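Local coordinates for protein guanidinopropionase (Pseudomonas aeruginosa, PDB 3NIQ) that hydrolyses 3-guanidinopropanoate to beta-alanine and urea with two manganese ions per subunit, working as a homohexamer of the arginase family, at residues P32-W44 with S101-A115. Residues are numbered along the deposited sequence; the frame is centred on the assembly and turned at random.
Sequences PAALQVGLIGVPW and SLRRIEGFYRQVHAA
The indole of Trp44 lies across the N-terminal part of helix 98-114, with CB of Ser101 over its five-membered ring, 3.7 Å from the centroid, in a CH-pi contact. The pair illustrates how the arginase alpha/beta fold covers its parallel sheet: a helix runs nearly antiparallel to strand 37-42, at 161°, with no hydrogen bond between them. CG of Trp44 stands anti to the backbone N (chi1 -180°), which carries the ring out to the helix. There CD1 of Ile105 comes in obliquely over the rim of the benzo ring, 3.3 Å from Trp44 CE3, while CD2 of Leu102 approaches CH2 of Trp44 at 3.5 Å. Trp44 NE1 comes near Ser101 OG but at a poor angle for a hydrogen bond; that oxygen accepts from the backbone N of Asn94.

Further along, Val42 divides its branches: CG1 packs on Ile105 CD1, and CG2 reaches the edge of the Tyr109 ring, 3.2 Å from OH. That hydroxyl, buried among methyl groups, is satisfied by a hydrogen bond with Ser121 OG on the adjacent strand 118-123. Ile40 spans three helix residues, CG2 touching Phe108 CE2 and CD1 facing both Tyr109 CE1 and Val112 CG2. At the helix's C-terminal end the 3-10 turn 32-34 takes over, where Pro32 CB rests 3.8 Å from Ala115 CB and 3.9 Å from Val112 CA.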
ATOM      1  N   PRO A  32      -0.434  38.941   5.803  1.00 27.05           N
ATOM      2  CA  PRO A  32      -1.821  38.665   6.176  1.00 26.92           C
ATOM      3  C   PRO A  32      -2.776  39.768   5.737  1.00 27.24           C
ATOM      4  O   PRO A  32      -3.925  39.475   5.368  1.00 27.72           O
ATOM      5  CB  PRO A  32      -1.785  38.592   7.718  1.00 27.37           C
ATOM      6  CG  PRO A  32      -0.364  38.552   8.113  1.00 28.28           C
ATOM      7  CD  PRO A  32       0.448  39.091   6.982  1.00 28.24           C
ATOM      8  N   ALA A  33      -2.308  41.018   5.779  1.00 26.34           N
ATOM      9  CA  ALA A  33      -3.138  42.190   5.423  1.00 26.72           C
ATOM     10  C   ALA A  33      -3.618  42.170   3.969  1.00 26.35           C
ATOM     11  O   ALA A  33      -4.605  42.835   3.619  1.00 26.77           O
ATOM     12  CB  ALA A  33      -2.376  43.512   5.716  1.00 27.04           C
ATOM     13  N   ALA A  34      -2.930  41.405   3.124  1.00 25.48           N
ATOM     14  CA  ALA A  34      -3.342  41.264   1.727  1.00 25.52           C
ATOM     15  C   ALA A  34      -4.626  40.428   1.577  1.00 26.04           C
ATOM     16  O   ALA A  34      -5.225  40.411   0.507  1.00 27.01           O
ATOM     17  CB  ALA A  34      -2.203  40.670   0.896  1.00 25.98           C
ATOM     18  N   LEU A  35      -5.062  39.759   2.655  1.00 24.97           N
ATOM     19  CA  LEU A  35      -6.161  38.776   2.583  1.00 24.34           C
ATOM     20  C   LEU A  35      -7.271  38.993   3.611  1.00 23.89           C
ATOM     21  O   LEU A  35      -7.029  39.546   4.677  1.00 25.09           O
ATOM     22  CB  LEU A  35      -5.602  37.353   2.785  1.00 23.82           C
ATOM     23  CG  LEU A  35      -4.508  36.926   1.814  1.00 23.74           C
ATOM     24  CD1 LEU A  35      -3.864  35.617   2.260  1.00 19.69           C
ATOM     25  CD2 LEU A  35      -5.094  36.831   0.423  1.00 22.56           C
ATOM     26  N   GLN A  36      -8.476  38.515   3.296  1.00 22.43           N
ATOM     27  CA  GLN A  36      -9.588  38.530   4.245  1.00 22.49           C
ATOM     28  C   GLN A  36      -9.755  37.177   4.924  1.00 22.15           C
ATOM     29  O   GLN A  36     -10.191  37.100   6.082  1.00 22.73           O
ATOM     30  CB  GLN A  36     -10.892  38.947   3.560  1.00 21.78           C
ATOM     31  CG  GLN A  36     -10.896  40.412   3.090  1.00 23.02           C
ATOM     32  CD  GLN A  36     -12.091  40.680   2.214  1.00 22.75           C
ATOM     33  OE1 GLN A  36     -12.055  40.418   1.025  1.00 24.72           O
ATOM     34  NE2 GLN A  36     -13.180  41.133   2.812  1.00 27.35           N
ATOM     35  N   VAL A  37      -9.399  36.115   4.198  1.00 21.28           N
ATOM     36  CA  VAL A  37      -9.340  34.761   4.764  1.00 19.71           C
ATOM     37  C   VAL A  37      -7.974  34.179   4.378  1.00 20.24           C
ATOM     38  O   VAL A  37      -7.646  34.071   3.189  1.00 19.09           O
ATOM     39  CB  VAL A  37     -10.497  33.865   4.247  1.00 19.46           C
ATOM     40  CG1 VAL A  37     -10.350  32.407   4.728  1.00 19.47           C
ATOM     41  CG2 VAL A  37     -11.855  34.430   4.655  1.00 18.10           C
ATOM     42  N   GLY A  38      -7.186  33.808   5.381  1.00 19.63           N
ATOM     43  CA  GLY A  38      -5.862  33.202   5.165  1.00 19.31           C
ATOM     44  C   GLY A  38      -5.876  31.701   5.348  1.00 19.36           C
ATOM     45  O   GLY A  38      -6.364  31.208   6.366  1.00 18.95           O
ATOM     46  N   LEU A  39      -5.357  30.979   4.359  1.00 19.65           N
ATOM     47  CA  LEU A  39      -5.259  29.528   4.412  1.00 20.24           C
ATOM     48  C   LEU A  39      -3.875  29.175   4.891  1.00 18.84           C
ATOM     49  O   LEU A  39      -2.879  29.516   4.261  1.00 18.52           O
ATOM     50  CB  LEU A  39      -5.549  28.870   3.051  1.00 20.58           C
ATOM     51  CG  LEU A  39      -6.770  29.376   2.274  1.00 23.10           C
ATOM     52  CD1 LEU A  39      -7.003  28.528   0.998  1.00 23.21           C
ATOM     53  CD2 LEU A  39      -8.043  29.434   3.125  1.00 18.45           C
ATOM     54  N   ILE A  40      -3.819  28.541   6.053  1.00 17.61           N
ATOM     55  CA  ILE A  40      -2.554  28.382   6.755  1.00 17.22           C
ATOM     56  C   ILE A  40      -2.308  26.942   7.135  1.00 17.10           C
ATOM     57  O   ILE A  40      -3.204  26.259   7.652  1.00 17.62           O
ATOM     58  CB  ILE A  40      -2.531  29.239   8.057  1.00 16.74           C
ATOM     59  CG1 ILE A  40      -2.789  30.724   7.746  1.00 17.15           C
ATOM     60  CG2 ILE A  40      -1.169  29.079   8.773  1.00 16.19           C
ATOM     61  CD1 ILE A  40      -3.580  31.470   8.913  1.00 16.21           C
ATOM     62  N   GLY A  41      -1.083  26.483   6.923  1.00 17.15           N
ATOM     63  CA  GLY A  41      -0.697  25.175   7.399  1.00 17.00           C
ATOM     64  C   GLY A  41      -0.010  25.258   8.752  1.00 17.33           C
ATOM     65  O   GLY A  41       0.766  26.178   9.003  1.00 18.06           O
ATOM     66  N   VAL A  42      -0.291  24.302   9.643  1.00 16.30           N
ATOM     67  CA  VAL A  42       0.470  24.212  10.887  1.00 17.28           C
ATOM     68  C   VAL A  42       1.060  22.810  11.046  1.00 17.77           C
ATOM     69  O   VAL A  42       0.462  21.926  11.692  1.00 18.13           O
ATOM     70  CB  VAL A  42      -0.356  24.576  12.086  1.00 17.92           C
ATOM     71  CG1 VAL A  42       0.573  24.724  13.285  1.00 19.93           C
ATOM     72  CG2 VAL A  42      -1.151  25.869  11.814  1.00 19.08           C
ATOM     73  N   PRO A  43       2.237  22.605  10.452  1.00 18.25           N
ATOM     74  CA  PRO A  43       2.813  21.271  10.313  1.00 18.52           C
ATOM     75  C   PRO A  43       3.516  20.866  11.597  1.00 18.73           C
ATOM     76  O   PRO A  43       4.733  20.917  11.678  1.00 18.62           O
ATOM     77  CB  PRO A  43       3.794  21.443   9.149  1.00 17.76           C
ATOM     78  CG  PRO A  43       4.226  22.900   9.231  1.00 17.72           C
ATOM     79  CD  PRO A  43       3.010  23.637   9.714  1.00 18.42           C
ATOM     80  N   TRP A  44       2.736  20.460  12.597  1.00 19.10           N
ATOM     81  CA  TRP A  44       3.262  20.299  13.944  1.00 18.64           C
ATOM     82  C   TRP A  44       2.526  19.189  14.684  1.00 18.41           C
ATOM     83  O   TRP A  44       1.292  19.205  14.803  1.00 17.33           O
ATOM     84  CB  TRP A  44       3.124  21.629  14.687  1.00 19.26           C
ATOM     85  CG  TRP A  44       3.635  21.599  16.094  1.00 20.29           C
ATOM     86  CD1 TRP A  44       4.846  21.130  16.518  1.00 20.85           C
ATOM     87  CD2 TRP A  44       2.959  22.084  17.262  1.00 22.47           C
ATOM     88  NE1 TRP A  44       4.963  21.286  17.882  1.00 21.45           N
ATOM     89  CE2 TRP A  44       3.819  21.863  18.364  1.00 20.88           C
ATOM     90  CE3 TRP A  44       1.706  22.683  17.485  1.00 21.66           C
ATOM     91  CZ2 TRP A  44       3.475  22.214  19.670  1.00 23.17           C
ATOM     92  CZ3 TRP A  44       1.366  23.048  18.796  1.00 20.58           C
ATOM     93  CH2 TRP A  44       2.258  22.815  19.866  1.00 23.24           C
ATOM     94  N   SER A 101       7.561  25.784  19.845  1.00 23.88           N
ATOM     95  CA  SER A 101       6.563  25.789  18.756  1.00 22.61           C
ATOM     96  C   SER A 101       5.294  26.529  19.149  1.00 21.63           C
ATOM     97  O   SER A 101       4.789  27.342  18.380  1.00 21.35           O
ATOM     98  CB  SER A 101       6.226  24.378  18.289  1.00 22.87           C
ATOM     99  OG  SER A 101       7.303  23.839  17.562  1.00 25.02           O
ATOM    100  N   LEU A 102       4.825  26.284  20.370  1.00 21.83           N
ATOM    101  CA  LEU A 102       3.673  26.979  20.940  1.00 22.23           C
ATOM    102  C   LEU A 102       3.862  28.482  20.890  1.00 22.61           C
ATOM    103  O   LEU A 102       2.951  29.222  20.461  1.00 21.57           O
ATOM    104  CB  LEU A 102       3.458  26.572  22.395  1.00 23.13           C
ATOM    105  CG  LEU A 102       2.702  25.306  22.757  1.00 25.06           C
ATOM    106  CD1 LEU A 102       2.650  25.182  24.282  1.00 25.50           C
ATOM    107  CD2 LEU A 102       1.266  25.303  22.149  1.00 23.56           C
ATOM    108  N   ARG A 103       5.040  28.947  21.325  1.00 22.14           N
ATOM    109  CA  ARG A 103       5.345  30.375  21.267  1.00 21.92           C
ATOM    110  C   ARG A 103       5.317  30.894  19.831  1.00 22.06           C
ATOM    111  O   ARG A 103       4.703  31.927  19.546  1.00 20.14           O
ATOM    112  CB  ARG A 103       6.715  30.679  21.884  1.00 22.42           C
ATOM    113  CG  ARG A 103       7.065  32.179  21.914  1.00 25.61           C
ATOM    114  CD  ARG A 103       8.532  32.422  22.392  1.00 29.53           C
ATOM    115  NE  ARG A 103       9.491  31.751  21.509  1.00 34.59           N
ATOM    116  CZ  ARG A 103       9.946  32.257  20.356  1.00 35.72           C
ATOM    117  NH1 ARG A 103       9.542  33.461  19.943  1.00 34.92           N
ATOM    118  NH2 ARG A 103      10.795  31.550  19.604  1.00 29.08           N
ATOM    119  N   ARG A 104       6.011  30.185  18.940  1.00 22.25           N
ATOM    120  CA  ARG A 104       6.185  30.662  17.568  1.00 22.75           C
ATOM    121  C   ARG A 104       4.854  30.660  16.825  1.00 21.98           C
ATOM    122  O   ARG A 104       4.528  31.609  16.100  1.00 20.35           O
ATOM    123  CB  ARG A 104       7.238  29.817  16.849  1.00 23.89           C
ATOM    124  CG  ARG A 104       8.669  30.167  17.316  1.00 27.85           C
ATOM    125  CD  ARG A 104       9.669  29.050  17.086  1.00 34.51           C
ATOM    126  NE  ARG A 104       9.986  28.887  15.674  1.00 40.39           N
ATOM    127  CZ  ARG A 104      11.122  28.372  15.209  1.00 41.97           C
ATOM    128  NH1 ARG A 104      12.064  27.967  16.052  1.00 42.37           N
ATOM    129  NH2 ARG A 104      11.312  28.266  13.899  1.00 43.15           N
ATOM    130  N   ILE A 105       4.063  29.608  17.048  1.00 20.15           N
ATOM    131  CA  ILE A 105       2.777  29.514  16.377  1.00 20.01           C
ATOM    132  C   ILE A 105       1.842  30.628  16.804  1.00 18.88           C
ATOM    133  O   ILE A 105       1.205  31.260  15.951  1.00 19.02           O
ATOM    134  CB  ILE A 105       2.102  28.145  16.577  1.00 18.88           C
ATOM    135  CG1 ILE A 105       2.970  27.055  15.926  1.00 20.70           C
ATOM    136  CG2 ILE A 105       0.694  28.188  16.008  1.00 19.44           C
ATOM    137  CD1 ILE A 105       2.582  25.626  16.296  1.00 20.72           C
ATOM    138  N   GLU A 106       1.760  30.886  18.110  1.00 19.28           N
ATOM    139  CA  GLU A 106       0.901  31.970  18.599  1.00 19.08           C
ATOM    140  C   GLU A 106       1.331  33.328  18.007  1.00 18.91           C
ATOM    141  O   GLU A 106       0.482  34.147  17.650  1.00 19.97           O
ATOM    142  CB  GLU A 106       0.905  32.050  20.136  1.00 19.42           C
ATOM    143  CG  GLU A 106       0.101  33.261  20.658  1.00 20.13           C
ATOM    144  CD  GLU A 106       0.059  33.394  22.183  1.00 21.71           C
ATOM    145  OE1 GLU A 106       0.559  32.492  22.900  1.00 20.52           O
ATOM    146  OE2 GLU A 106      -0.496  34.407  22.658  1.00 20.57           O
ATOM    147  N   GLY A 107       2.645  33.566  17.947  1.00 19.95           N
ATOM    148  CA  GLY A 107       3.188  34.824  17.420  1.00 19.91           C
ATOM    149  C   GLY A 107       2.734  35.066  15.986  1.00 20.77           C
ATOM    150  O   GLY A 107       2.325  36.166  15.626  1.00 19.95           O
ATOM    151  N   PHE A 108       2.765  34.011  15.174  1.00 20.30           N
ATOM    152  CA  PHE A 108       2.254  34.075  13.821  1.00 19.71           C
ATOM    153  C   PHE A 108       0.767  34.437  13.793  1.00 19.62           C
ATOM    154  O   PHE A 108       0.339  35.339  13.061  1.00 18.79           O
ATOM    155  CB  PHE A 108       2.495  32.722  13.138  1.00 20.25           C
ATOM    156  CG  PHE A 108       2.108  32.691  11.685  1.00 22.07           C
ATOM    157  CD1 PHE A 108       2.953  33.227  10.715  1.00 23.89           C
ATOM    158  CD2 PHE A 108       0.916  32.103  11.287  1.00 22.68           C
ATOM    159  CE1 PHE A 108       2.600  33.193   9.342  1.00 27.12           C
ATOM    160  CE2 PHE A 108       0.543  32.069   9.933  1.00 25.39           C
ATOM    161  CZ  PHE A 108       1.392  32.621   8.956  1.00 27.60           C
ATOM    162  N   TYR A 109      -0.034  33.733  14.588  1.00 19.06           N
ATOM    163  CA  TYR A 109      -1.467  33.974  14.572  1.00 19.57           C
ATOM    164  C   TYR A 109      -1.856  35.334  15.142  1.00 19.63           C
ATOM    165  O   TYR A 109      -2.874  35.881  14.757  1.00 19.91           O
ATOM    166  CB  TYR A 109      -2.244  32.829  15.257  1.00 19.04           C
ATOM    167  CG  TYR A 109      -2.429  31.664  14.302  1.00 18.79           C
ATOM    168  CD1 TYR A 109      -3.598  31.541  13.535  1.00 16.98           C
ATOM    169  CD2 TYR A 109      -1.420  30.729  14.116  1.00 15.68           C
ATOM    170  CE1 TYR A 109      -3.757  30.492  12.619  1.00 17.87           C
ATOM    171  CE2 TYR A 109      -1.572  29.662  13.181  1.00 17.35           C
ATOM    172  CZ  TYR A 109      -2.741  29.550  12.463  1.00 18.55           C
ATOM    173  OH  TYR A 109      -2.916  28.536  11.550  1.00 17.67           O
ATOM    174  N   ARG A 110      -1.068  35.861  16.073  1.00 20.54           N
ATOM    175  CA  ARG A 110      -1.284  37.254  16.549  1.00 21.07           C
ATOM    176  C   ARG A 110      -1.176  38.259  15.394  1.00 21.32           C
ATOM    177  O   ARG A 110      -1.919  39.236  15.340  1.00 21.71           O
ATOM    178  CB  ARG A 110      -0.278  37.628  17.634  1.00 20.27           C
ATOM    179  CG  ARG A 110      -0.532  36.945  18.984  1.00 21.98           C
ATOM    180  CD  ARG A 110       0.049  37.747  20.124  1.00 22.54           C
ATOM    181  NE  ARG A 110      -0.098  37.089  21.431  1.00 23.34           N
ATOM    182  CZ  ARG A 110       0.210  37.684  22.584  1.00 24.77           C
ATOM    183  NH1 ARG A 110       0.656  38.944  22.582  1.00 21.15           N
ATOM    184  NH2 ARG A 110       0.073  37.031  23.737  1.00 20.56           N
ATOM    185  N   GLN A 111      -0.244  38.007  14.477  1.00 21.91           N
ATOM    186  CA  GLN A 111      -0.051  38.871  13.309  1.00 23.34           C
ATOM    187  C   GLN A 111      -1.217  38.737  12.355  1.00 22.89           C
ATOM    188  O   GLN A 111      -1.722  39.731  11.822  1.00 22.87           O
ATOM    189  CB  GLN A 111       1.214  38.462  12.552  1.00 24.74           C
ATOM    190  CG  GLN A 111       2.515  38.961  13.163  1.00 29.77           C
ATOM    191  CD  GLN A 111       3.730  38.275  12.549  1.00 36.23           C
ATOM    192  OE1 GLN A 111       3.639  37.150  12.048  1.00 40.20           O
ATOM    193  NE2 GLN A 111       4.874  38.946  12.594  1.00 38.70           N
ATOM    194  N   VAL A 112      -1.620  37.493  12.099  1.00 21.03           N
ATOM    195  CA  VAL A 112      -2.759  37.230  11.242  1.00 20.88           C
ATOM    196  C   VAL A 112      -3.979  37.969  11.839  1.00 20.72           C
ATOM    197  O   VAL A 112      -4.665  38.701  11.142  1.00 20.11           O
ATOM    198  CB  VAL A 112      -3.030  35.697  11.120  1.00 21.66           C
ATOM    199  CG1 VAL A 112      -4.359  35.427  10.417  1.00 18.75           C
ATOM    200  CG2 VAL A 112      -1.878  35.010  10.409  1.00 20.87           C
ATOM    201  N   HIS A 113      -4.212  37.784  13.140  1.00 20.73           N
ATOM    202  CA  HIS A 113      -5.359  38.376  13.810  1.00 20.80           C
ATOM    203  C   HIS A 113      -5.283  39.928  13.778  1.00 21.44           C
ATOM    204  O   HIS A 113      -6.270  40.611  13.502  1.00 20.62           O
ATOM    205  CB  HIS A 113      -5.431  37.887  15.254  1.00 21.26           C
ATOM    206  CG  HIS A 113      -6.642  38.363  15.989  1.00 22.16           C
ATOM    207  ND1 HIS A 113      -7.922  38.059  15.577  1.00 24.42           N
ATOM    208  CD2 HIS A 113      -6.777  39.111  17.112  1.00 23.76           C
ATOM    209  CE1 HIS A 113      -8.794  38.603  16.413  1.00 24.31           C
ATOM    210  NE2 HIS A 113      -8.126  39.250  17.348  1.00 22.45           N
ATOM    211  N   ALA A 114      -4.105  40.467  14.041  1.00 22.13           N
ATOM    212  CA  ALA A 114      -3.931  41.926  14.040  1.00 23.65           C
ATOM    213  C   ALA A 114      -4.273  42.536  12.674  1.00 24.20           C
ATOM    214  O   ALA A 114      -4.717  43.664  12.605  1.00 23.75           O
ATOM    215  CB  ALA A 114      -2.532  42.316  14.480  1.00 23.83           C
ATOM    216  N   ALA A 115      -4.125  41.771  11.595  1.00 24.61           N
ATOM    217  CA  ALA A 115      -4.465  42.291  10.281  1.00 25.12           C
ATOM    218  C   ALA A 115      -5.951  42.131   9.975  1.00 25.20           C
ATOM    219  O   ALA A 115      -6.415  42.531   8.920  1.00 25.49           O
ATOM    220  CB  ALA A 115      -3.600  41.632   9.202  1.00 24.87           C
TER